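Local coordinates for phosphoribosylaminoimidazole-succinocarboxamide synthase (Thermotoga maritima, PDB 1KUT), which catalyses the ATP-dependent joining of L-aspartate to the carboxylate of 5-amino-1-(5-phosphoribosyl)imidazole-4-carboxylate, a step of de novo purine biosynthesis, at residues V125-L130 with K139-M144; S41-T46 with K215-V220; K57-H62 with A148-L153; A48-Y53 with E222-L227. All coordinates share one frame; numbering follows the deposited sequence.

In the fold
From the N terminus, helix 39-55 comes first among these elements and carries half of contacts 2 and 4. The loop after it, 57-62, is brought against helix 138-160 in contact 3. Contact 1 closes a short loop of eight residues between helices 127-132 and 138-160, and along the chain it lies within the span of contact 3. Contacts 2 and 4 bring the C-terminal helix 214-229 back to helix 39-55. Their segments alternate, so the two cross, and contact 3 falls within both spans. Contacts 2 and 4 share a salt bridge, Glu45 OE1 to Arg225 NE at 2.8 Å. Contact 1 lies on the opposite side of the chain's centre from both.

Contact 1: V125-L130 with K139-M144; sequences VCVDHL and KQAEKM
Val127 and Leu130 meet Ala141 in a small apolar contact between two helices joined by a short connection. The interaction is van der Waals throughout, and no hydrogen bond crosses. The methyl CB of Ala141 takes both partners. Val127 CG1 lies 3.8 Å from Ala141 CB, and Leu130 CD1 lies 3.9 Å from the same Ala141 CB. Val127 CG1 points to the alanine because it stands opposite the backbone N (chi1 -174°). The small alanine lets the backbones come close, with Val127 CA 6.5 Å from Ala141 CA. At the margin, Glu142 starts off to one side, but its bent chain brings Glu142 OE1 nearer, 4.5 Å from Val127 CG2, a loose contact only.

Backbone bonds shape the start of the first helix. Cys126 is its N-cap residue, and Cys126 O accepts a bond from His129 N at 2.8 Å. Polar and covalent links lead to the second subunit. Cys126 SG forms a disulfide with Cys126 of that subunit, and Asp128 OD2 makes a salt bridge with its Lys145. The contact therefore lies next to the covalent dimer link.

Within the chain, helices 127-132 and 138-160 pack against the six-stranded antiparallel sheet. Leu130 reaches Leu82 of strand 78-87 and Phe113 of strand 105-115, while Met144, a selenomethionine, rests on Phe80, Leu82 and Phe173.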
loop_
_atom_site.group_PDB
_atom_site.type_symbol
_atom_site.label_atom_id
_atom_site.label_comp_id
_atom_site.label_asym_id
_atom_site.label_seq_id
_atom_site.Cartn_x
_atom_site.Cartn_y
_atom_site.Cartn_z
ATOM N N VAL B 125 1.117 -2.591 2.306
ATOM C CA VAL B 125 0.679 -3.660 1.415
ATOM C C VAL B 125 -0.835 -3.645 1.361
ATOM O O VAL B 125 -1.485 -3.092 2.244
ATOM C CB VAL B 125 1.122 -5.073 1.913
ATOM C CG1 VAL B 125 2.574 -5.339 1.561
ATOM C CG2 VAL B 125 0.936 -5.182 3.415
ATOM N N CYS B 126 -1.389 -4.238 0.310
ATOM C CA CYS B 126 -2.831 -4.354 0.142
ATOM C C CYS B 126 -3.051 -5.866 0.255
ATOM O O CYS B 126 -2.078 -6.633 0.201
ATOM C CB CYS B 126 -3.267 -3.820 -1.229
ATOM S SG CYS B 126 -2.851 -2.056 -1.510
ATOM N N VAL B 127 -4.298 -6.305 0.408
ATOM C CA VAL B 127 -4.565 -7.732 0.581
ATOM C C VAL B 127 -3.893 -8.579 -0.491
ATOM O O VAL B 127 -3.298 -9.615 -0.192
ATOM C CB VAL B 127 -6.098 -8.030 0.598
ATOM C CG1 VAL B 127 -6.341 -9.501 0.920
ATOM C CG2 VAL B 127 -6.788 -7.158 1.636
ATOM N N ASP B 128 -3.979 -8.130 -1.736
ATOM C CA ASP B 128 -3.379 -8.858 -2.845
ATOM C C ASP B 128 -1.918 -9.182 -2.584
ATOM O O ASP B 128 -1.436 -10.247 -2.955
ATOM C CB ASP B 128 -3.507 -8.056 -4.134
ATOM C CG ASP B 128 -4.940 -7.971 -4.621
ATOM O OD1 ASP B 128 -5.755 -8.845 -4.234
ATOM O OD2 ASP B 128 -5.249 -7.039 -5.403
ATOM N N HIS B 129 -1.222 -8.257 -1.933
ATOM C CA HIS B 129 0.186 -8.438 -1.596
ATOM C C HIS B 129 0.349 -9.586 -0.611
ATOM O O HIS B 129 1.184 -10.471 -0.818
ATOM C CB HIS B 129 0.743 -7.159 -0.966
ATOM C CG HIS B 129 0.866 -6.018 -1.923
ATOM N ND1 HIS B 129 1.832 -5.975 -2.907
ATOM C CD2 HIS B 129 0.163 -4.866 -2.036
ATOM C CE1 HIS B 129 1.722 -4.843 -3.579
ATOM N NE2 HIS B 129 0.719 -4.150 -3.070
ATOM N N LEU B 130 -0.455 -9.556 0.453
ATOM C CA LEU B 130 -0.418 -10.570 1.507
ATOM C C LEU B 130 -0.634 -11.962 0.943
ATOM O O LEU B 130 -0.011 -12.931 1.385
ATOM C CB LEU B 130 -1.487 -10.282 2.569
ATOM C CG LEU B 130 -1.469 -8.880 3.179
ATOM C CD1 LEU B 130 -2.661 -8.709 4.118
ATOM C CD2 LEU B 130 -0.142 -8.662 3.903
ATOM N N LYS B 139 -8.982 -14.484 3.569
ATOM C CA LYS B 139 -9.904 -14.646 4.696
ATOM C C LYS B 139 -9.305 -14.131 5.999
ATOM O O LYS B 139 -9.972 -13.445 6.770
ATOM C CB LYS B 139 -10.297 -16.122 4.876
ATOM C CG LYS B 139 -11.143 -16.393 6.127
ATOM C CD LYS B 139 -11.365 -17.894 6.328
ATOM C CE LYS B 139 -11.970 -18.228 7.700
ATOM N NZ LYS B 139 -13.363 -17.717 7.871
ATOM N N GLN B 140 -8.051 -14.482 6.247
ATOM C CA GLN B 140 -7.378 -14.035 7.452
ATOM C C GLN B 140 -7.252 -12.516 7.413
ATOM O O GLN B 140 -7.558 -11.833 8.388
ATOM C CB GLN B 140 -5.998 -14.679 7.541
ATOM C CG GLN B 140 -6.031 -16.186 7.338
ATOM C CD GLN B 140 -4.679 -16.821 7.524
ATOM O OE1 GLN B 140 -3.695 -16.407 6.911
ATOM N NE2 GLN B 140 -4.618 -17.838 8.378
ATOM N N ALA B 141 -6.815 -11.994 6.270
ATOM C CA ALA B 141 -6.652 -10.559 6.100
ATOM C C ALA B 141 -7.946 -9.839 6.419
ATOM O O ALA B 141 -7.946 -8.841 7.145
ATOM C CB ALA B 141 -6.221 -10.246 4.680
ATOM N N GLU B 142 -9.051 -10.346 5.878
ATOM C CA GLU B 142 -10.357 -9.727 6.102
ATOM C C GLU B 142 -10.789 -9.833 7.564
ATOM O O GLU B 142 -11.490 -8.959 8.073
ATOM C CB GLU B 142 -11.408 -10.361 5.191
ATOM C CG GLU B 142 -12.461 -9.384 4.670
ATOM C CD GLU B 142 -11.855 -8.209 3.900
ATOM O OE1 GLU B 142 -10.752 -8.378 3.332
ATOM O OE2 GLU B 142 -12.484 -7.121 3.846
ATOM N N LYS B 143 -10.381 -10.898 8.239
ATOM C CA LYS B 143 -10.704 -11.059 9.654
ATOM C C LYS B 143 -9.954 -9.964 10.420
ATOM O O LYS B 143 -10.546 -9.224 11.214
ATOM C CB LYS B 143 -10.252 -12.430 10.160
ATOM C CG LYS B 143 -11.202 -13.564 9.790
ATOM C CD LYS B 143 -10.755 -14.905 10.352
ATOM C CE LYS B 143 -11.855 -15.946 10.176
ATOM N NZ LYS B 143 -11.411 -17.319 10.556
HETATM N N MSE B 144 -8.650 -9.869 10.162
HETATM C CA MSE B 144 -7.803 -8.872 10.807
HETATM C C MSE B 144 -8.346 -7.482 10.620
HETATM O O MSE B 144 -8.253 -6.667 11.522
HETATM C CB MSE B 144 -6.371 -8.933 10.270
HETATM C CG MSE B 144 -5.629 -10.109 10.782
HETATM SE SE MSE B 144 -3.803 -9.942 10.318
HETATM C CE MSE B 144 -3.847 -10.836 8.569
#

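Contact 2: S41-T46 with K215-V220; sequences SICAET and KKYREV
Ile42 turns CG1 away from its own carbonyl carbon (chi1 -83°), which leaves the branch methyl CG2 to meet Tyr217. In Tyr217, CG likewise stands opposite the carbonyl carbon, and the ring runs beside Cys43. The two side chains Ile42 and Tyr217 cross at about a right angle. Ile42 CG2 touches Tyr217 CB at 3.5 Å, so the methyl sits by the root of the side chain, at the edge of the ring. The other arm of the isoleucine is straight, and Ile42 CD1 lies 3.7 Å from Arg218 CG. This uses the aliphatic part of the arginine. Its guanidinium pairs with Asp212.

Cys43 makes a sulfur-aromatic contact with the ring edge. Cys43 SG is 3.6 Å from Tyr217 CD2 and 3.7 Å from Tyr217 CE2. It lies 74° off the ring normal, near the ring plane. The hydroxyl of Tyr217 is hydrogen-bonded to Asp190, so the ring is held at its far end too.

The two helical segments run in roughly the same direction, 9.7 Å apart at closest approach and crossing at 30°. It is a parallel helix-helix interface, joining helix 39-55 to the C-terminal helix 214-229.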
loop_
_atom_site.group_PDB
_atom_site.type_symbol
_atom_site.label_atom_id
_atom_site.label_comp_id
_atom_site.label_asym_id
_atom_site.label_seq_id
_atom_site.Cartn_x
_atom_site.Cartn_y
_atom_site.Cartn_z
ATOM N N SER B 41 6.397 -0.487 33.010
ATOM C CA SER B 41 5.341 -0.847 33.953
ATOM C C SER B 41 4.046 -0.141 33.581
ATOM O O SER B 41 2.954 -0.698 33.696
ATOM C CB SER B 41 5.762 -0.433 35.360
ATOM O OG SER B 41 7.127 -0.780 35.575
ATOM N N ILE B 42 4.189 1.100 33.134
ATOM C CA ILE B 42 3.063 1.927 32.735
ATOM C C ILE B 42 2.358 1.312 31.529
ATOM O O ILE B 42 1.145 1.142 31.535
ATOM C CB ILE B 42 3.553 3.373 32.403
ATOM C CG1 ILE B 42 3.668 4.176 33.704
ATOM C CG2 ILE B 42 2.630 4.046 31.403
ATOM C CD1 ILE B 42 4.179 5.590 33.528
ATOM N N CYS B 43 3.131 0.964 30.507
ATOM C CA CYS B 43 2.563 0.389 29.294
ATOM C C CYS B 43 1.982 -1.010 29.532
ATOM O O CYS B 43 0.922 -1.347 29.007
ATOM C CB CYS B 43 3.623 0.368 28.183
ATOM S SG CYS B 43 4.010 2.045 27.506
ATOM N N ALA B 44 2.665 -1.813 30.340
ATOM C CA ALA B 44 2.188 -3.152 30.640
ATOM C C ALA B 44 0.803 -3.051 31.251
ATOM O O ALA B 44 -0.129 -3.728 30.815
ATOM C CB ALA B 44 3.147 -3.861 31.612
ATOM N N GLU B 45 0.652 -2.189 32.249
ATOM C CA GLU B 45 -0.649 -2.054 32.894
ATOM C C GLU B 45 -1.755 -1.438 32.029
ATOM O O GLU B 45 -2.896 -1.890 32.085
ATOM C CB GLU B 45 -0.519 -1.277 34.201
ATOM C CG GLU B 45 -1.823 -1.137 34.945
ATOM C CD GLU B 45 -1.661 -0.370 36.243
ATOM O OE1 GLU B 45 -2.692 -0.140 36.926
ATOM O OE2 GLU B 45 -0.499 -0.002 36.577
ATOM N N THR B 46 -1.461 -0.416 31.231
ATOM C CA THR B 46 -2.541 0.132 30.417
ATOM C C THR B 46 -2.907 -0.895 29.335
ATOM O O THR B 46 -4.053 -0.992 28.934
ATOM C CB THR B 46 -2.201 1.544 29.824
ATOM O OG1 THR B 46 -1.801 1.442 28.458
ATOM C CG2 THR B 46 -1.107 2.208 30.629
ATOM N N LYS B 215 5.171 11.855 30.944
ATOM C CA LYS B 215 3.908 12.454 31.371
ATOM C C LYS B 215 2.650 11.984 30.633
ATOM O O LYS B 215 1.622 11.716 31.267
ATOM C CB LYS B 215 3.986 13.980 31.324
ATOM C CG LYS B 215 2.746 14.624 31.919
ATOM C CD LYS B 215 3.046 15.962 32.555
ATOM C CE LYS B 215 1.889 16.392 33.440
ATOM N NZ LYS B 215 2.226 17.607 34.234
ATOM N N LYS B 216 2.712 11.889 29.307
ATOM C CA LYS B 216 1.541 11.440 28.556
ATOM C C LYS B 216 1.179 10.016 28.964
ATOM O O LYS B 216 -0.006 9.684 29.070
ATOM C CB LYS B 216 1.783 11.495 27.039
ATOM C CG LYS B 216 2.605 10.341 26.466
ATOM C CD LYS B 216 2.592 10.354 24.936
ATOM C CE LYS B 216 3.454 9.228 24.354
ATOM N NZ LYS B 216 3.540 9.283 22.854
ATOM N N TYR B 217 2.196 9.182 29.199
ATOM C CA TYR B 217 1.971 7.797 29.606
ATOM C C TYR B 217 1.284 7.743 30.961
ATOM O O TYR B 217 0.316 6.994 31.150
ATOM C CB TYR B 217 3.291 7.023 29.686
ATOM C CG TYR B 217 3.985 6.852 28.356
ATOM C CD1 TYR B 217 4.735 7.891 27.800
ATOM C CD2 TYR B 217 3.879 5.655 27.638
ATOM C CE1 TYR B 217 5.368 7.744 26.563
ATOM C CE2 TYR B 217 4.501 5.498 26.392
ATOM C CZ TYR B 217 5.245 6.549 25.866
ATOM O OH TYR B 217 5.868 6.414 24.650
ATOM N N ARG B 218 1.787 8.529 31.910
ATOM C CA ARG B 218 1.196 8.548 33.235
ATOM C C ARG B 218 -0.262 8.959 33.118
ATOM O O ARG B 218 -1.136 8.332 33.721
ATOM C CB ARG B 218 1.951 9.514 34.157
ATOM C CG ARG B 218 3.377 9.071 34.517
ATOM C CD ARG B 218 3.932 9.884 35.687
ATOM N NE ARG B 218 3.794 11.323 35.455
ATOM C CZ ARG B 218 4.727 12.106 34.908
ATOM N NH1 ARG B 218 5.900 11.605 34.530
ATOM N NH2 ARG B 218 4.472 13.398 34.720
ATOM N N GLU B 219 -0.526 10.000 32.327
ATOM C CA GLU B 219 -1.892 10.489 32.132
ATOM C C GLU B 219 -2.791 9.421 31.504
ATOM O O GLU B 219 -3.916 9.205 31.957
ATOM C CB GLU B 219 -1.887 11.772 31.278
ATOM C CG GLU B 219 -1.439 13.027 32.050
ATOM C CD GLU B 219 -1.436 14.310 31.208
ATOM O OE1 GLU B 219 -1.057 15.379 31.744
ATOM O OE2 GLU B 219 -1.808 14.255 30.015
ATOM N N VAL B 220 -2.303 8.750 30.464
ATOM C CA VAL B 220 -3.098 7.685 29.832
ATOM C C VAL B 220 -3.455 6.604 30.857
ATOM O O VAL B 220 -4.623 6.230 30.998
ATOM C CB VAL B 220 -2.341 7.018 28.654
ATOM C CG1 VAL B 220 -3.116 5.801 28.154
ATOM C CG2 VAL B 220 -2.169 8.016 27.527
#

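Contact 3: K57-H62 with A148-L153; sequences KGIKTH and AVKITL
Ile59 packs on Ile151 and Lys150, just after a Schellman motif that ends the preceding helix. Gly58 adopts positive phi (111°) in that motif and turns the chain out of helix 39-55. Having no side chain, the glycine takes this conformation without a clash. The chain then runs on as an irregular loop past helix 138-160.

Ile59 has the most surface buried here. Its CB points at the helix, and both of its branches are used. CG1 stands opposite the carbonyl carbon (chi1 -68°), which leaves the branch methyl CG2 opposite the backbone N, where it meets Ile151. CD1 reaches across to both helix residues.

Ile151 answers with its CG1 arm. The bond from its CA does not point straight at the loop, but the end of the chain comes nearer. The methyl Ile151 CD1 lies 3.8 Å from Ile59 CG2. Ile151 also touches Leu54 of helix 39-55 and Tyr171 of strand 164-175.

Lys150 lies at the margin and offers its CG, with the chain bent beyond it. It and Ile59 slide past each other in opposite directions. Lys150 CG is 3.8 Å from Ile59 CD1. The closest approach of the whole contact is Ile59 CG2 to Ile151 CG1, at 3.6 Å.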
loop_
_atom_site.group_PDB
_atom_site.type_symbol
_atom_site.label_atom_id
_atom_site.label_comp_id
_atom_site.label_asym_id
_atom_site.label_seq_id
_atom_site.Cartn_x
_atom_site.Cartn_y
_atom_site.Cartn_z
ATOM N N LYS B 57 -15.514 -8.460 26.067
ATOM C CA LYS B 57 -16.488 -8.116 25.034
ATOM C C LYS B 57 -16.532 -9.180 23.939
ATOM O O LYS B 57 -17.364 -9.107 23.041
ATOM C CB LYS B 57 -16.165 -6.754 24.421
ATOM C CG LYS B 57 -16.160 -5.617 25.445
ATOM C CD LYS B 57 -15.783 -4.288 24.810
ATOM C CE LYS B 57 -16.910 -3.776 23.938
ATOM N NZ LYS B 57 -18.117 -3.455 24.758
ATOM N N GLY B 58 -15.639 -10.167 24.017
ATOM C CA GLY B 58 -15.633 -11.232 23.020
ATOM C C GLY B 58 -14.430 -11.205 22.100
ATOM O O GLY B 58 -14.040 -12.211 21.501
ATOM N N ILE B 59 -13.843 -10.026 21.977
ATOM C CA ILE B 59 -12.680 -9.846 21.141
ATOM C C ILE B 59 -11.585 -10.710 21.737
ATOM O O ILE B 59 -11.324 -10.654 22.944
ATOM C CB ILE B 59 -12.295 -8.357 21.131
ATOM C CG1 ILE B 59 -13.397 -7.584 20.396
ATOM C CG2 ILE B 59 -10.911 -8.162 20.511
ATOM C CD1 ILE B 59 -13.357 -6.075 20.553
ATOM N N LYS B 60 -10.960 -11.524 20.894
ATOM C CA LYS B 60 -9.894 -12.414 21.336
ATOM C C LYS B 60 -8.563 -11.685 21.383
ATOM O O LYS B 60 -8.136 -11.108 20.375
ATOM C CB LYS B 60 -9.754 -13.613 20.382
ATOM C CG LYS B 60 -10.998 -14.486 20.244
ATOM C CD LYS B 60 -10.745 -15.666 19.310
ATOM C CE LYS B 60 -11.915 -16.650 19.336
ATOM N NZ LYS B 60 -13.204 -16.007 18.940
ATOM N N THR B 61 -7.915 -11.704 22.548
ATOM C CA THR B 61 -6.610 -11.076 22.713
ATOM C C THR B 61 -5.757 -12.110 23.445
ATOM O O THR B 61 -6.294 -13.051 24.039
ATOM C CB THR B 61 -6.683 -9.758 23.528
ATOM O OG1 THR B 61 -6.732 -10.043 24.927
ATOM C CG2 THR B 61 -7.932 -8.968 23.149
ATOM N N HIS B 62 -4.438 -11.946 23.403
ATOM C CA HIS B 62 -3.550 -12.914 24.031
ATOM C C HIS B 62 -3.292 -12.736 25.531
ATOM O O HIS B 62 -2.573 -13.537 26.130
ATOM C CB HIS B 62 -2.218 -12.983 23.234
ATOM C CG HIS B 62 -1.300 -11.805 23.424
ATOM N ND1 HIS B 62 -1.739 -10.555 23.814
ATOM C CD2 HIS B 62 0.037 -11.687 23.223
ATOM C CE1 HIS B 62 -0.716 -9.719 23.848
ATOM N NE2 HIS B 62 0.372 -10.382 23.491
ATOM N N ALA B 148 -9.662 -5.358 13.714
ATOM C CA ALA B 148 -9.052 -4.044 13.900
ATOM C C ALA B 148 -10.084 -2.931 14.072
ATOM O O ALA B 148 -10.004 -2.158 15.033
ATOM C CB ALA B 148 -8.132 -3.729 12.737
ATOM N N VAL B 149 -11.041 -2.827 13.145
ATOM C CA VAL B 149 -12.074 -1.797 13.252
ATOM C C VAL B 149 -12.948 -2.014 14.496
ATOM O O VAL B 149 -13.212 -1.077 15.250
ATOM C CB VAL B 149 -12.951 -1.756 11.978
ATOM C CG1 VAL B 149 -14.196 -0.898 12.209
ATOM C CG2 VAL B 149 -12.138 -1.173 10.829
ATOM N N LYS B 150 -13.393 -3.244 14.718
ATOM C CA LYS B 150 -14.204 -3.544 15.895
ATOM C C LYS B 150 -13.495 -3.004 17.145
ATOM O O LYS B 150 -14.052 -2.217 17.911
ATOM C CB LYS B 150 -14.373 -5.056 16.035
ATOM C CG LYS B 150 -15.178 -5.490 17.256
ATOM C CD LYS B 150 -16.605 -5.832 16.881
ATOM C CE LYS B 150 -16.598 -6.900 15.807
ATOM N NZ LYS B 150 -15.646 -7.982 16.207
ATOM N N ILE B 151 -12.260 -3.446 17.336
ATOM C CA ILE B 151 -11.456 -3.033 18.476
ATOM C C ILE B 151 -11.300 -1.522 18.517
ATOM O O ILE B 151 -11.433 -0.901 19.565
ATOM C CB ILE B 151 -10.049 -3.664 18.407
ATOM C CG1 ILE B 151 -10.140 -5.174 18.601
ATOM C CG2 ILE B 151 -9.139 -3.061 19.471
ATOM C CD1 ILE B 151 -8.828 -5.889 18.312
ATOM N N THR B 152 -11.014 -0.937 17.364
ATOM C CA THR B 152 -10.816 0.498 17.257
ATOM C C THR B 152 -12.038 1.265 17.712
ATOM O O THR B 152 -11.917 2.239 18.455
ATOM C CB THR B 152 -10.462 0.880 15.817
ATOM O OG1 THR B 152 -9.291 0.158 15.431
ATOM C CG2 THR B 152 -10.191 2.366 15.697
ATOM N N LEU B 153 -13.217 0.835 17.274
ATOM C CA LEU B 153 -14.443 1.498 17.691
ATOM C C LEU B 153 -14.713 1.261 19.191
ATOM O O LEU B 153 -15.080 2.183 19.921
ATOM C CB LEU B 153 -15.619 1.004 16.832
ATOM C CG LEU B 153 -15.957 1.831 15.575
ATOM C CD1 LEU B 153 -14.816 2.810 15.212
ATOM C CD2 LEU B 153 -16.249 0.877 14.420
#

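Contact 4: A48-Y53 with E222-L227; sequences AILMKY and ELCRSL
Helical segments 48-53 and 222-227 run in roughly the same direction, with their axes crossing at 37° and 10.1 Å apart at closest approach. The nearest backbone pair is Ile49 and Cys224, with 6.8 Å between Ile49 CA and Cys224 CA. Each segment keeps regular i to i+4 backbone hydrogen bonds, and none crosses between them.

Ile49 and Cys224 point toward each other and form the middle of the contact. The branch methyl Ile49 CG2 lies 3.8 Å from Cys224 CB. The longer arm of Ile49 diverges from this methyl, and Ile49 CD1 sits 4.0 Å from Arg225 CG. Ile49 and Arg225 meet at about a right angle, so the isoleucine tip rests against the aliphatic stem of the arginine. That stem runs extended from CG to NE, and NE makes a salt bridge with Glu45, one turn before Ile49.

Cys224 SG has Leu50 as its partner. The sulfur stands opposite its own carbonyl carbon (chi1 -70°), which directs it to the leucine end. Leu50 CD1 approaches to 3.5 Å from Cys224 SG, and Leu50 CD2 lies 4.1 Å from the same Cys224 SG. Leu50 starts off to one side, but its methyls come round to the sulfur.

Helix 138-160 borders the contact: Leu50 and Leu227 touch Phe158, and Cys224 touches Phe159. Elsewhere on helix 39-55, Ala48 and Met51, a selenomethionine, pack on Leu63 of strand 63-67 and Leu72 of strand 71-74, so the helix lies between the C-terminal helix and the five-stranded antiparallel sheet.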
loop_
_atom_site.group_PDB
_atom_site.type_symbol
_atom_site.label_atom_id
_atom_site.label_comp_id
_atom_site.label_asym_id
_atom_site.label_seq_id
_atom_site.Cartn_x
_atom_site.Cartn_y
_atom_site.Cartn_z
ATOM N N ALA B 48 -2.918 -4.200 29.745
ATOM C CA ALA B 48 -3.746 -5.166 30.469
ATOM C C ALA B 48 -5.151 -4.680 30.768
ATOM O O ALA B 48 -6.103 -5.457 30.771
ATOM C CB ALA B 48 -3.065 -5.561 31.750
ATOM N N ILE B 49 -5.283 -3.393 31.048
ATOM C CA ILE B 49 -6.581 -2.789 31.307
ATOM C C ILE B 49 -7.375 -2.758 30.002
ATOM O O ILE B 49 -8.480 -3.278 29.912
ATOM C CB ILE B 49 -6.398 -1.344 31.841
ATOM C CG1 ILE B 49 -5.877 -1.406 33.279
ATOM C CG2 ILE B 49 -7.692 -0.547 31.696
ATOM C CD1 ILE B 49 -5.837 -0.069 33.974
ATOM N N LEU B 50 -6.804 -2.143 28.980
ATOM C CA LEU B 50 -7.473 -2.075 27.692
ATOM C C LEU B 50 -7.865 -3.470 27.144
ATOM O O LEU B 50 -9.019 -3.693 26.784
ATOM C CB LEU B 50 -6.584 -1.323 26.695
ATOM C CG LEU B 50 -6.690 0.212 26.580
ATOM C CD1 LEU B 50 -7.570 0.811 27.681
ATOM C CD2 LEU B 50 -5.292 0.823 26.580
HETATM N N MSE B 51 -6.924 -4.411 27.105
HETATM C CA MSE B 51 -7.204 -5.758 26.577
HETATM C C MSE B 51 -8.233 -6.552 27.371
HETATM O O MSE B 51 -8.961 -7.380 26.807
HETATM C CB MSE B 51 -5.918 -6.572 26.487
HETATM C CG MSE B 51 -4.938 -6.031 25.484
HETATM SE SE MSE B 51 -3.703 -7.425 25.005
HETATM C CE MSE B 51 -2.791 -7.677 26.662
ATOM N N LYS B 52 -8.278 -6.310 28.679
ATOM C CA LYS B 52 -9.248 -6.961 29.557
ATOM C C LYS B 52 -10.635 -6.457 29.128
ATOM O O LYS B 52 -11.574 -7.235 28.942
ATOM C CB LYS B 52 -8.969 -6.569 31.013
ATOM C CG LYS B 52 -9.848 -7.264 32.043
ATOM C CD LYS B 52 -9.568 -8.766 32.081
ATOM C CE LYS B 52 -10.420 -9.464 33.139
ATOM N NZ LYS B 52 -10.406 -10.951 32.958
ATOM N N TYR B 53 -10.742 -5.145 28.953
ATOM C CA TYR B 53 -11.983 -4.504 28.520
ATOM C C TYR B 53 -12.474 -5.098 27.199
ATOM O O TYR B 53 -13.661 -5.342 27.015
ATOM C CB TYR B 53 -11.728 -3.008 28.343
ATOM C CG TYR B 53 -12.807 -2.243 27.616
ATOM C CD1 TYR B 53 -14.016 -1.923 28.242
ATOM C CD2 TYR B 53 -12.598 -1.793 26.312
ATOM C CE1 TYR B 53 -14.994 -1.160 27.582
ATOM C CE2 TYR B 53 -13.555 -1.043 25.646
ATOM C CZ TYR B 53 -14.753 -0.725 26.284
ATOM O OH TYR B 53 -15.695 0.032 25.611
ATOM N N GLU B 222 -3.601 6.648 34.247
ATOM C CA GLU B 222 -4.576 7.133 35.233
ATOM C C GLU B 222 -5.956 7.161 34.604
ATOM O O GLU B 222 -6.955 6.799 35.213
ATOM C CB GLU B 222 -4.214 8.538 35.705
ATOM C CG GLU B 222 -2.751 8.702 36.107
ATOM C CD GLU B 222 -2.415 10.130 36.563
ATOM O OE1 GLU B 222 -2.707 11.097 35.805
ATOM O OE2 GLU B 222 -1.855 10.275 37.678
ATOM N N LEU B 223 -5.994 7.610 33.364
ATOM C CA LEU B 223 -7.231 7.684 32.612
ATOM C C LEU B 223 -7.858 6.291 32.499
ATOM O O LEU B 223 -9.034 6.105 32.798
ATOM C CB LEU B 223 -6.923 8.263 31.237
ATOM C CG LEU B 223 -8.045 8.409 30.227
ATOM C CD1 LEU B 223 -7.615 9.403 29.175
ATOM C CD2 LEU B 223 -8.345 7.061 29.602
ATOM N N CYS B 224 -7.064 5.308 32.080
ATOM C CA CYS B 224 -7.568 3.950 31.944
ATOM C C CYS B 224 -8.003 3.373 33.285
ATOM O O CYS B 224 -9.017 2.676 33.366
ATOM C CB CYS B 224 -6.512 3.059 31.283
ATOM S SG CYS B 224 -6.258 3.454 29.516
ATOM N N ARG B 225 -7.244 3.656 34.338
ATOM C CA ARG B 225 -7.601 3.168 35.670
ATOM C C ARG B 225 -8.957 3.746 36.069
ATOM O O ARG B 225 -9.846 3.035 36.559
ATOM C CB ARG B 225 -6.550 3.597 36.695
ATOM C CG ARG B 225 -5.257 2.798 36.641
ATOM C CD ARG B 225 -4.243 3.323 37.648
ATOM N NE ARG B 225 -3.060 2.470 37.743
ATOM C CZ ARG B 225 -1.971 2.782 38.440
ATOM N NH1 ARG B 225 -1.917 3.931 39.095
ATOM N NH2 ARG B 225 -0.940 1.944 38.498
ATOM N N SER B 226 -9.114 5.044 35.840
ATOM C CA SER B 226 -10.350 5.747 36.183
ATOM C C SER B 226 -11.581 5.143 35.520
ATOM O O SER B 226 -12.551 4.770 36.194
ATOM C CB SER B 226 -10.235 7.219 35.789
ATOM O OG SER B 226 -11.275 7.964 36.376
ATOM N N LEU B 227 -11.534 5.045 34.194
ATOM C CA LEU B 227 -12.639 4.485 33.423
ATOM C C LEU B 227 -12.852 3.022 33.802
ATOM O O LEU B 227 -13.972 2.507 33.749
ATOM C CB LEU B 227 -12.328 4.595 31.934
ATOM C CG LEU B 227 -12.006 6.022 31.491
ATOM C CD1 LEU B 227 -11.387 6.033 30.104
ATOM C CD2 LEU B 227 -13.288 6.834 31.526
#